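Local coordinates for SYE1 (Shewanella oneidensis, PDB 4AWT), which binds flavin mononucleotide and probably catalyses NAD(P)H-dependent reduction of carbon–carbon double bonds, as an Old Yellow Enzyme family flavoprotein, at residues L25-A30 against V55-Q60; M40-Y45 against W83-E88. The protein carries 1 engineered substitution. All coordinates share one frame; numbering follows the deposited sequence.

How the interactions relate
Both interactions lie at the start of the TIM barrel, their centres 11 Å apart. Interaction 1 joins the loop after the first barrel strand to strand 53-60 and reaches the flavin directly. Interaction 2 pairs helix 39-46 with helix 77-92, and its Tyr45 side chain is about 8 Å from the flavin mononucleotide at the nearest atoms. Two polar links tie them: Tyr45 OH is 2.6 Å from Glu57 OE2, and Trp83 NE1 is 3.1 Å from Thr59 OG1, both probable hydrogen bonds. Met41 CE also packs 3.4 Å from Glu57 OE2. Tyr45 thus probably helps to orient the Glu57 carboxylate, which bonds the loop that carries Thr26, consistent with a second-shell position behind the flavin contacts.

Interaction 1 of 2, residues L25-A30 against V55-Q60. Engineered in segment 25-30: Leu25 (natural residue Met). With FMN (flavin mononucleotide), chain B; BOG (octyl beta-D-glucopyranoside), chain D.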
ATOM      1  N   LEU A  25      -1.683   3.319   5.469  1.00  5.30           N
ATOM      2  CA  LEU A  25      -2.898   4.007   5.873  1.00  5.67           C
ATOM      3  C   LEU A  25      -2.781   5.472   5.491  1.00  5.52           C
ATOM      4  O   LEU A  25      -2.199   6.283   6.229  1.00  6.36           O
ATOM      5  CB  LEU A  25      -3.154   3.869   7.385  1.00  6.23           C
ATOM      6  CG  LEU A  25      -3.319   2.434   7.881  1.00  6.14           C
ATOM      7  CD1 LEU A  25      -2.981   2.363   9.366  1.00  7.12           C
ATOM      8  CD2 LEU A  25      -4.737   1.916   7.598  1.00  7.23           C
ATOM      9  N   THR A  26      -3.342   5.847   4.368  1.00  6.02           N
ATOM     10  CA  THR A  26      -3.439   7.253   3.944  1.00  5.89           C
ATOM     11  C   THR A  26      -4.114   8.063   5.022  1.00  5.81           C
ATOM     12  O   THR A  26      -5.245   7.768   5.415  1.00  6.28           O
ATOM     13  CB  THR A  26      -4.268   7.326   2.650  1.00  5.92           C
ATOM     14  OG1 THR A  26      -3.530   6.780   1.550  1.00  6.87           O
ATOM     15  CG2 THR A  26      -4.662   8.728   2.266  1.00  6.71           C
ATOM     16  N   ARG A  27      -3.436   9.128   5.446  1.00  5.98           N
ATOM     17  CA  ARG A  27      -3.969  10.055   6.446  1.00  6.01           C
ATOM     18  C   ARG A  27      -4.134  11.468   5.891  1.00  6.01           C
ATOM     19  O   ARG A  27      -4.734  12.328   6.571  1.00  6.84           O
ATOM     20  CB  ARG A  27      -3.160  10.067   7.732  1.00  6.49           C
ATOM     21  CG  ARG A  27      -2.904   8.691   8.322  1.00  6.76           C
ATOM     22  CD  ARG A  27      -4.177   7.849   8.542  1.00  6.50           C
ATOM     23  NE  ARG A  27      -5.128   8.557   9.416  1.00  6.59           N
ATOM     24  CZ  ARG A  27      -5.023   8.632  10.734  1.00  6.32           C
ATOM     25  NH1 ARG A  27      -4.127   7.933  11.384  1.00  6.48           N
ATOM     26  NH2 ARG A  27      -5.887   9.399  11.409  1.00  7.07           N
ATOM     27  N   SER A  28      -3.593  11.752   4.722  1.00  6.11           N
ATOM     28  CA  SER A  28      -3.773  13.046   4.083  1.00  6.30           C
ATOM     29  C   SER A  28      -3.404  14.204   5.027  1.00  6.75           C
ATOM     30  O   SER A  28      -4.161  15.169   5.159  1.00  8.00           O
ATOM     31  CB  SER A  28      -5.149  13.176   3.471  1.00  7.12           C
ATOM     32  OG  SER A  28      -5.271  12.283   2.387  1.00  7.55           O
ATOM     33  N   ARG A  29      -2.228  14.097   5.626  1.00  6.79           N
ATOM     34  CA  ARG A  29      -1.690  15.074   6.563  1.00  7.43           C
ATOM     35  C   ARG A  29      -0.503  15.816   5.989  1.00  7.45           C
ATOM     36  O   ARG A  29       0.142  16.582   6.720  1.00  9.16           O
ATOM     37  CB  ARG A  29      -1.301  14.419   7.904  1.00  8.62           C
ATOM     38  CG  ARG A  29      -2.401  13.687   8.671  1.00  8.92           C
ATOM     39  CD  ARG A  29      -3.523  14.618   8.973  1.00  9.43           C
ATOM     40  NE  ARG A  29      -4.288  14.335  10.245  1.00  8.56           N
ATOM     41  CZ  ARG A  29      -5.288  13.482  10.373  1.00  7.82           C
ATOM     42  NH1 ARG A  29      -5.585  12.620   9.423  1.00  7.95           N
ATOM     43  NH2 ARG A  29      -5.970  13.470  11.506  1.00  8.41           N
ATOM     44  N   ALA A  30      -0.109  15.605   4.730  1.00  6.79           N
ATOM     45  CA  ALA A  30       1.126  16.176   4.239  1.00  6.98           C
ATOM     46  C   ALA A  30       1.023  17.705   4.177  1.00  7.37           C
ATOM     47  O   ALA A  30       0.002  18.287   3.887  1.00  8.50           O
ATOM     48  CB  ALA A  30       1.442  15.625   2.857  1.00  7.70           C
ATOM     49  N   VAL A  55       4.584  -0.135   7.053  1.00  5.01           N
ATOM     50  CA  VAL A  55       4.530   0.248   5.651  1.00  5.17           C
ATOM     51  C   VAL A  55       3.878   1.612   5.612  1.00  5.01           C
ATOM     52  O   VAL A  55       2.787   1.794   6.154  1.00  5.51           O
ATOM     53  CB  VAL A  55       3.791  -0.760   4.784  1.00  5.76           C
ATOM     54  CG1 VAL A  55       4.034  -0.397   3.314  1.00  7.61           C
ATOM     55  CG2 VAL A  55       4.220  -2.183   5.050  1.00  6.65           C
ATOM     56  N   SER A  56       4.543   2.587   5.008  1.00  5.16           N
ATOM     57  CA  SER A  56       3.975   3.910   4.928  1.00  5.24           C
ATOM     58  C   SER A  56       2.658   3.891   4.169  1.00  5.19           C
ATOM     59  O   SER A  56       2.409   3.073   3.297  1.00  5.25           O
ATOM     60  CB  SER A  56       4.905   4.901   4.231  1.00  5.42           C
ATOM     61  OG  SER A  56       4.876   4.797   2.812  1.00  5.44           O
ATOM     62  N   GLU A  57       1.838   4.914   4.466  1.00  5.26           N
ATOM     63  CA  GLU A  57       0.776   5.294   3.581  0.75  5.25           C
ATOM     64  C   GLU A  57       1.290   5.427   2.153  1.00  5.10           C
ATOM     65  O   GLU A  57       2.455   5.753   1.909  1.00  5.21           O
ATOM     66  CB  GLU A  57       0.150   6.615   4.035  0.75  5.84           C
ATOM     67  CG  GLU A  57       1.105   7.830   4.025  0.75  6.19           C
ATOM     68  CD  GLU A  57       0.662   8.802   5.107  0.75  7.20           C
ATOM     69  OE1 GLU A  57      -0.391   9.462   4.964  0.75  7.34           O
ATOM     70  OE2 GLU A  57       1.390   8.911   6.120  0.75  7.21           O
ATOM     71  N   GLY A  58       0.382   5.252   1.195  1.00  5.16           N
ATOM     72  CA  GLY A  58       0.792   5.437  -0.198  1.00  5.13           C
ATOM     73  C   GLY A  58       1.416   6.802  -0.384  1.00  5.19           C
ATOM     74  O   GLY A  58       0.929   7.829   0.081  1.00  5.69           O
ATOM     75  N   THR A  59       2.517   6.807  -1.148  1.00  5.01           N
ATOM     76  CA  THR A  59       3.239   8.044  -1.413  1.00  5.22           C
ATOM     77  C   THR A  59       3.455   8.123  -2.923  1.00  5.20           C
ATOM     78  O   THR A  59       4.044   7.252  -3.562  1.00  5.51           O
ATOM     79  CB  THR A  59       4.514   8.121  -0.556  1.00  5.71           C
ATOM     80  OG1 THR A  59       5.160   9.375  -0.763  1.00  6.45           O
ATOM     81  CG2 THR A  59       5.534   7.049  -0.750  1.00  6.59           C
ATOM     82  N   GLN A  60       2.885   9.155  -3.522  1.00  5.58           N
ATOM     83  CA  GLN A  60       2.828   9.233  -4.986  1.00  5.58           C
ATOM     84  C   GLN A  60       4.208   9.452  -5.569  1.00  5.43           C
ATOM     85  O   GLN A  60       5.039  10.231  -5.090  1.00  6.11           O
ATOM     86  CB  GLN A  60       1.862  10.303  -5.473  1.00  6.02           C
ATOM     87  CG  GLN A  60       2.158  11.736  -5.032  1.00  6.28           C
ATOM     88  CD  GLN A  60       1.467  12.134  -3.768  1.00  6.06           C
ATOM     89  OE1 GLN A  60       0.990  11.272  -2.996  1.00  6.97           O
ATOM     90  NE2 GLN A  60       1.414  13.409  -3.475  1.00  7.47           N
TER
HETATM   91  N1  FMN B 500      -4.064   0.563   1.641  1.00  5.18           N
HETATM   92  C2  FMN B 500      -3.002   0.816   0.886  1.00  5.20           C
HETATM   93  O2  FMN B 500      -2.411  -0.090   0.241  1.00  5.40           O
HETATM   94  N3  FMN B 500      -2.508   2.110   0.790  1.00  5.40           N
HETATM   95  C4  FMN B 500      -3.074   3.184   1.455  1.00  5.30           C
HETATM   96  O4  FMN B 500      -2.500   4.303   1.396  1.00  6.06           O
HETATM   97  C4A FMN B 500      -4.252   2.920   2.152  1.00  5.42           C
HETATM   98  N5  FMN B 500      -4.948   3.954   2.776  1.00  6.04           N
HETATM   99  C5A FMN B 500      -5.862   3.596   3.803  1.00  5.73           C
HETATM  100  C6  FMN B 500      -6.374   4.566   4.629  1.00  6.52           C
HETATM  101  C7  FMN B 500      -7.265   4.254   5.684  1.00  6.70           C
HETATM  102  C7M FMN B 500      -7.686   5.357   6.624  1.00  8.76           C
HETATM  103  C8  FMN B 500      -7.654   2.957   5.835  1.00  6.42           C
HETATM  104  C8M FMN B 500      -8.579   2.529   6.956  1.00  8.28           C
HETATM  105  C9  FMN B 500      -7.145   1.954   4.984  1.00  6.03           C
HETATM  106  C9A FMN B 500      -6.237   2.259   3.968  1.00  5.63           C
HETATM  107  N10 FMN B 500      -5.678   1.251   3.154  1.00  5.60           N
HETATM  108  C10 FMN B 500      -4.644   1.575   2.297  1.00  5.36           C
HETATM  109  C1' FMN B 500      -6.044  -0.149   3.390  1.00  5.53           C
HETATM  110  C2' FMN B 500      -5.370  -0.757   4.633  1.00  5.16           C
HETATM  111  O2' FMN B 500      -3.979  -0.923   4.420  1.00  5.37           O
HETATM  112  C3' FMN B 500      -5.916  -2.129   4.978  1.00  5.38           C
HETATM  113  O3' FMN B 500      -5.601  -3.093   3.984  1.00  5.56           O
HETATM  114  C4' FMN B 500      -7.430  -2.175   5.254  1.00  5.69           C
HETATM  115  O4' FMN B 500      -7.846  -1.102   6.084  1.00  5.99           O
HETATM  116  C5' FMN B 500      -7.883  -3.521   5.786  1.00  5.87           C
HETATM  117  O5' FMN B 500      -7.273  -3.817   7.053  1.00  5.68           O
HETATM  118  P   FMN B 500      -8.102  -3.560   8.416  1.00  5.71           P
HETATM  119  O1P FMN B 500      -8.265  -2.065   8.541  1.00  5.88           O
HETATM  120  O2P FMN B 500      -9.431  -4.268   8.278  1.00  6.22           O
HETATM  121  O3P FMN B 500      -7.202  -4.147   9.475  1.00  5.95           O
HETATM  122  C1  BOG D 502      -9.679   5.628   0.559  0.51 11.00           C
HETATM  123  O1  BOG D 502     -10.707   6.020   1.427  0.51 11.58           O
HETATM  124  C2  BOG D 502      -8.331   6.074   1.033  0.51 11.22           C
HETATM  125  O2  BOG D 502      -8.219   7.481   1.036  0.51 12.62           O
HETATM  126  C3  BOG D 502      -7.192   5.551   0.144  0.51 10.34           C
HETATM  127  O3  BOG D 502      -5.951   5.792   0.746  0.51 11.87           O
HETATM  128  C4  BOG D 502      -7.339   4.026   0.047  0.51  9.40           C
HETATM  129  O4  BOG D 502      -6.366   3.541  -0.816  0.51 10.28           O
HETATM  130  C5  BOG D 502      -8.736   3.609  -0.397  0.51  9.95           C
HETATM  131  O5  BOG D 502      -9.635   4.162   0.545  0.51  8.52           O
HETATM  132  C6  BOG D 502      -8.891   2.110  -0.447  0.51  9.65           C
HETATM  133  O6  BOG D 502     -10.192   1.877  -0.958  0.51  8.16           O
HETATM  134  C1' BOG D 502     -11.971   6.152   0.823  0.51 15.15           C
HETATM  135  C2' BOG D 502     -13.056   6.748   1.716  0.51 23.21           C
HETATM  136  C3' BOG D 502     -13.123   6.147   3.087  0.51 30.21           C
HETATM  137  C4' BOG D 502     -14.352   6.335   3.968  0.51 33.03           C
HETATM  138  C5' BOG D 502     -13.899   7.036   5.253  0.51 33.45           C
HETATM  139  C6' BOG D 502     -14.448   8.463   5.309  0.51 31.53           C
HETATM  140  C7' BOG D 502     -13.960   9.164   6.590  0.51 28.70           C
HETATM  141  C8' BOG D 502     -14.953  10.289   6.855  0.51 33.30           C
HETATM  142  O   HOH W   1       0.734   3.237   7.326  1.00  5.89           O
HETATM  143  O   HOH W   2      -1.390   8.472   1.278  1.00  7.23           O
HETATM  144  O   HOH W   3      -1.752  10.478   3.010  1.00  8.04           O
HETATM  145  O   HOH W   4      -0.225  12.125   5.547  1.00 12.01           O
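Thr26 and Gly58 meet at the edge of the flavin, where O4 accepts from both segments, from Thr26 OG1 at 2.7 Å and from Gly58 N at 3.0 Å, the latter nearly straight. The isoalloxazine has a methyl of the engineered Leu25, CD2, over one face, 3.6 Å from C9, while the octyl glucoside sugar covers the other face. The double grip on O4 probably helps to tune the flavin electronically. The Glu57 carboxylate is met at OE1 by Arg27 N, 3.1 Å away and tilted 41° out of the carboxylate plane, with an N-H...O angle of 159°. This bond fastens the loop after the first strand of the TIM barrel to the second strand. Two waters, 2.6 Å and 2.7 Å from OE1, bridge to Ser28 N and Arg29 N, so one loop amide binds OE1 directly and two more are linked to it through water; OE2 turns to Tyr45. Glu57 reaches them with CG lodged between its backbone N and carbonyl carbon (chi1 62°). Independently, CB of Glu57 lies 3.2 Å from Leu25 O, placed by the backbone. Thr26 OG1 in turn accepts from a water that donates its other proton to Gly58 O, 2.7 Å away.

Interaction 2 of 2, residues M40-Y45 against W83-E88; sequences MMAIYY and WRIVTE
Val86 is the main bump of this contact, set against Met41, Ala42 and Tyr45 of the facing helix. Helices 39-46 and 77-92 belong to the outer layer of the TIM barrel; they run nearly parallel, 25° apart, with axes 8.3 Å from each other at these segments. That spacing suits the small Ala42, whose methyl presses into the shallow hollow formed by Val86 CA, Ile85 O and Ile85 CG2, with Ala89 of helix 77-92 also touching the methyl. The two branches of Val86 divide the work. CG1, anti to the backbone N (chi1 173°), leans obliquely on the Tyr45 ring, 3.6 Å from CD2, and CG2 turns to the Met41–Ala42 backbone. Farther in, the six-membered end of the Trp83 indole reaches across toward helix 39-46. Its CZ3 meets Tyr45 CE2 at 3.9 Å, the tyrosine atom lying near the indole plane, while CH2 abuts Met41 CE at 3.7 Å. The indole NE1 points instead to Thr59 of the barrel strand, and Phe175 packs edge-to-face with the ring. One face of the Tyr45 ring rests against its neighbour Tyr44, whose CD2 lies 3.8 Å above the ring centre.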
ATOM      1  N   MET A  40       4.185  15.943  12.427  0.66  6.32           N
ATOM      2  CA  MET A  40       3.094  15.168  13.057  0.66  6.80           C
ATOM      3  C   MET A  40       3.115  13.741  12.499  0.66  6.98           C
ATOM      4  O   MET A  40       2.801  12.788  13.214  0.66  6.76           O
ATOM      5  CB  MET A  40       1.753  15.857  12.952  0.66  6.31           C
ATOM      6  CG  MET A  40       1.185  15.909  11.518  0.66  8.22           C
ATOM      7  SD  MET A  40      -0.445  16.659  11.450  0.66  9.72           S
ATOM      8  CE  MET A  40       0.015  18.357  11.818  0.66 14.91           C
ATOM      9  N   MET A  41       3.512  13.610  11.213  1.00  7.13           N
ATOM     10  CA  MET A  41       3.577  12.259  10.679  1.00  6.50           C
ATOM     11  C   MET A  41       4.695  11.451  11.316  1.00  6.33           C
ATOM     12  O   MET A  41       4.535  10.263  11.601  1.00  6.30           O
ATOM     13  CB  MET A  41       3.734  12.302   9.167  1.00  6.38           C
ATOM     14  CG  MET A  41       2.497  12.823   8.467  1.00  7.11           C
ATOM     15  SD  MET A  41       2.783  13.223   6.734  1.00  8.49           S
ATOM     16  CE  MET A  41       3.374  11.635   6.088  1.00  8.95           C
ATOM     17  N   ALA A  42       5.881  12.063  11.522  1.00  6.49           N
ATOM     18  CA  ALA A  42       6.971  11.373  12.160  1.00  6.76           C
ATOM     19  C   ALA A  42       6.588  10.884  13.577  1.00  6.46           C
ATOM     20  O   ALA A  42       6.879   9.760  13.945  1.00  6.95           O
ATOM     21  CB  ALA A  42       8.197  12.259  12.194  1.00  7.69           C
ATOM     22  N   ILE A  43       5.931  11.769  14.334  1.00  7.10           N
ATOM     23  CA  ILE A  43       5.460  11.358  15.665  0.51  7.22           C
ATOM     24  C   ILE A  43       4.489  10.207  15.551  1.00  6.28           C
ATOM     25  O   ILE A  43       4.585   9.223  16.288  1.00  6.50           O
ATOM     26  CB  ILE A  43       4.815  12.555  16.401  0.51  8.35           C
ATOM     27  CG1 ILE A  43       5.779  13.717  16.576  0.51 10.03           C
ATOM     28  CG2 ILE A  43       4.268  12.057  17.740  0.51 10.54           C
ATOM     29  CD1 ILE A  43       5.148  14.938  17.204  0.51 14.67           C
ATOM     30  N   TYR A  44       3.521  10.340  14.654  1.00  6.30           N
ATOM     31  CA  TYR A  44       2.484   9.323  14.442  1.00  6.10           C
ATOM     32  C   TYR A  44       3.076   7.950  14.160  1.00  5.65           C
ATOM     33  O   TYR A  44       2.693   6.947  14.747  1.00  5.80           O
ATOM     34  CB  TYR A  44       1.629   9.796  13.304  1.00  6.72           C
ATOM     35  CG  TYR A  44       0.771   8.766  12.591  1.00  6.09           C
ATOM     36  CD1 TYR A  44      -0.367   8.234  13.170  1.00  5.83           C
ATOM     37  CD2 TYR A  44       1.131   8.352  11.318  1.00  6.24           C
ATOM     38  CE1 TYR A  44      -1.128   7.316  12.501  1.00  5.81           C
ATOM     39  CE2 TYR A  44       0.350   7.457  10.609  1.00  6.38           C
ATOM     40  CZ  TYR A  44      -0.791   6.942  11.202  1.00  5.86           C
ATOM     41  OH  TYR A  44      -1.639   6.102  10.533  1.00  6.26           O
ATOM     42  N   TYR A  45       4.044   7.886  13.207  1.00  5.67           N
ATOM     43  CA  TYR A  45       4.637   6.614  12.889  1.00  5.65           C
ATOM     44  C   TYR A  45       5.493   6.098  14.041  1.00  5.59           C
ATOM     45  O   TYR A  45       5.471   4.913  14.369  1.00  5.83           O
ATOM     46  CB  TYR A  45       5.433   6.688  11.603  1.00  5.55           C
ATOM     47  CG  TYR A  45       4.620   6.716  10.335  1.00  5.35           C
ATOM     48  CD1 TYR A  45       3.970   5.551   9.911  1.00  5.88           C
ATOM     49  CD2 TYR A  45       4.517   7.835   9.542  1.00  6.02           C
ATOM     50  CE1 TYR A  45       3.258   5.525   8.741  1.00  5.87           C
ATOM     51  CE2 TYR A  45       3.802   7.815   8.355  1.00  6.05           C
ATOM     52  CZ  TYR A  45       3.169   6.660   7.942  1.00  5.89           C
ATOM     53  OH  TYR A  45       2.501   6.603   6.762  1.00  6.85           O
ATOM     54  N   TRP A  83      10.264  12.722   4.507  1.00  6.25           N
ATOM     55  CA  TRP A  83      10.267  11.304   4.826  1.00  6.09           C
ATOM     56  C   TRP A  83      11.464  10.913   5.676  1.00  6.14           C
ATOM     57  O   TRP A  83      11.326  10.030   6.514  1.00  6.57           O
ATOM     58  CB  TRP A  83      10.139  10.455   3.583  1.00  6.21           C
ATOM     59  CG  TRP A  83       8.777  10.274   3.026  1.00  6.01           C
ATOM     60  CD1 TRP A  83       8.373  10.498   1.737  1.00  6.50           C
ATOM     61  CD2 TRP A  83       7.629   9.750   3.709  1.00  5.86           C
ATOM     62  NE1 TRP A  83       7.076  10.158   1.567  1.00  6.64           N
ATOM     63  CE2 TRP A  83       6.582   9.684   2.766  1.00  6.15           C
ATOM     64  CE3 TRP A  83       7.379   9.303   5.007  1.00  6.10           C
ATOM     65  CZ2 TRP A  83       5.308   9.216   3.098  1.00  6.94           C
ATOM     66  CZ3 TRP A  83       6.124   8.836   5.329  1.00  6.35           C
ATOM     67  CH2 TRP A  83       5.105   8.799   4.381  1.00  6.51           C
ATOM     68  N   ARG A  84      12.615  11.542   5.476  1.00  6.78           N
ATOM     69  CA  ARG A  84      13.774  11.218   6.297  1.00  7.07           C
ATOM     70  C   ARG A  84      13.490  11.502   7.758  1.00  7.57           C
ATOM     71  O   ARG A  84      13.961  10.767   8.628  1.00  8.38           O
ATOM     72  CB  ARG A  84      14.982  12.064   5.823  1.00  7.61           C
ATOM     73  CG  ARG A  84      16.243  11.824   6.667  1.00  8.38           C
ATOM     74  CD  ARG A  84      16.790  10.416   6.509  1.00 10.76           C
ATOM     75  NE  ARG A  84      18.015  10.121   7.223  1.00 12.40           N
ATOM     76  CZ  ARG A  84      19.211  10.484   6.786  1.00 14.34           C
ATOM     77  NH1 ARG A  84      19.361  11.159   5.659  1.00 15.35           N
ATOM     78  NH2 ARG A  84      20.277  10.167   7.522  1.00 17.95           N
ATOM     79  N   ILE A  85      12.759  12.560   8.075  1.00  7.68           N
ATOM     80  CA  ILE A  85      12.493  12.773   9.503  0.60  8.59           C
ATOM     81  C   ILE A  85      11.624  11.644  10.035  1.00  7.24           C
ATOM     82  O   ILE A  85      11.831  11.187  11.154  1.00  8.19           O
ATOM     83  CB  ILE A  85      11.887  14.156   9.707  0.60  9.16           C
ATOM     84  CG1 ILE A  85      12.822  15.274   9.242  0.60 10.53           C
ATOM     85  CG2 ILE A  85      11.479  14.347  11.166  0.60 10.34           C
ATOM     86  CD1 ILE A  85      12.057  16.567   9.155  0.60 16.88           C
ATOM     87  N   VAL A  86      10.655  11.171   9.241  1.00  6.83           N
ATOM     88  CA  VAL A  86       9.846  10.015   9.645  1.00  6.30           C
ATOM     89  C   VAL A  86      10.717   8.809   9.866  1.00  6.24           C
ATOM     90  O   VAL A  86      10.581   8.112  10.897  1.00  6.76           O
ATOM     91  CB  VAL A  86       8.755   9.745   8.607  1.00  6.31           C
ATOM     92  CG1 VAL A  86       8.025   8.444   8.954  1.00  6.74           C
ATOM     93  CG2 VAL A  86       7.790  10.884   8.477  1.00  6.85           C
ATOM     94  N   THR A  87      11.559   8.444   8.911  1.00  6.50           N
ATOM     95  CA  THR A  87      12.332   7.230   9.054  1.00  6.82           C
ATOM     96  C   THR A  87      13.323   7.349  10.195  1.00  6.86           C
ATOM     97  O   THR A  87      13.562   6.350  10.878  1.00  7.85           O
ATOM     98  CB  THR A  87      13.001   6.769   7.746  1.00  7.14           C
ATOM     99  OG1 THR A  87      14.082   7.671   7.476  1.00  7.70           O
ATOM    100  CG2 THR A  87      12.047   6.661   6.602  1.00  7.35           C
ATOM    101  N   GLU A  88      13.904   8.524  10.421  1.00  7.46           N
ATOM    102  CA  GLU A  88      14.768   8.708  11.580  1.00  7.87           C
ATOM    103  C   GLU A  88      14.014   8.438  12.878  1.00  7.86           C
ATOM    104  O   GLU A  88      14.524   7.790  13.796  1.00  8.61           O
ATOM    105  CB  GLU A  88      15.390  10.111  11.605  1.00  8.82           C
ATOM    106  CG  GLU A  88      16.453  10.316  10.565  1.00 10.68           C
ATOM    107  CD  GLU A  88      17.671   9.469  10.738  1.00 13.35           C
ATOM    108  OE1 GLU A  88      18.138   9.368  11.918  1.00 16.04           O
ATOM    109  OE2 GLU A  88      18.149   8.860   9.761  1.00 15.65           O
TER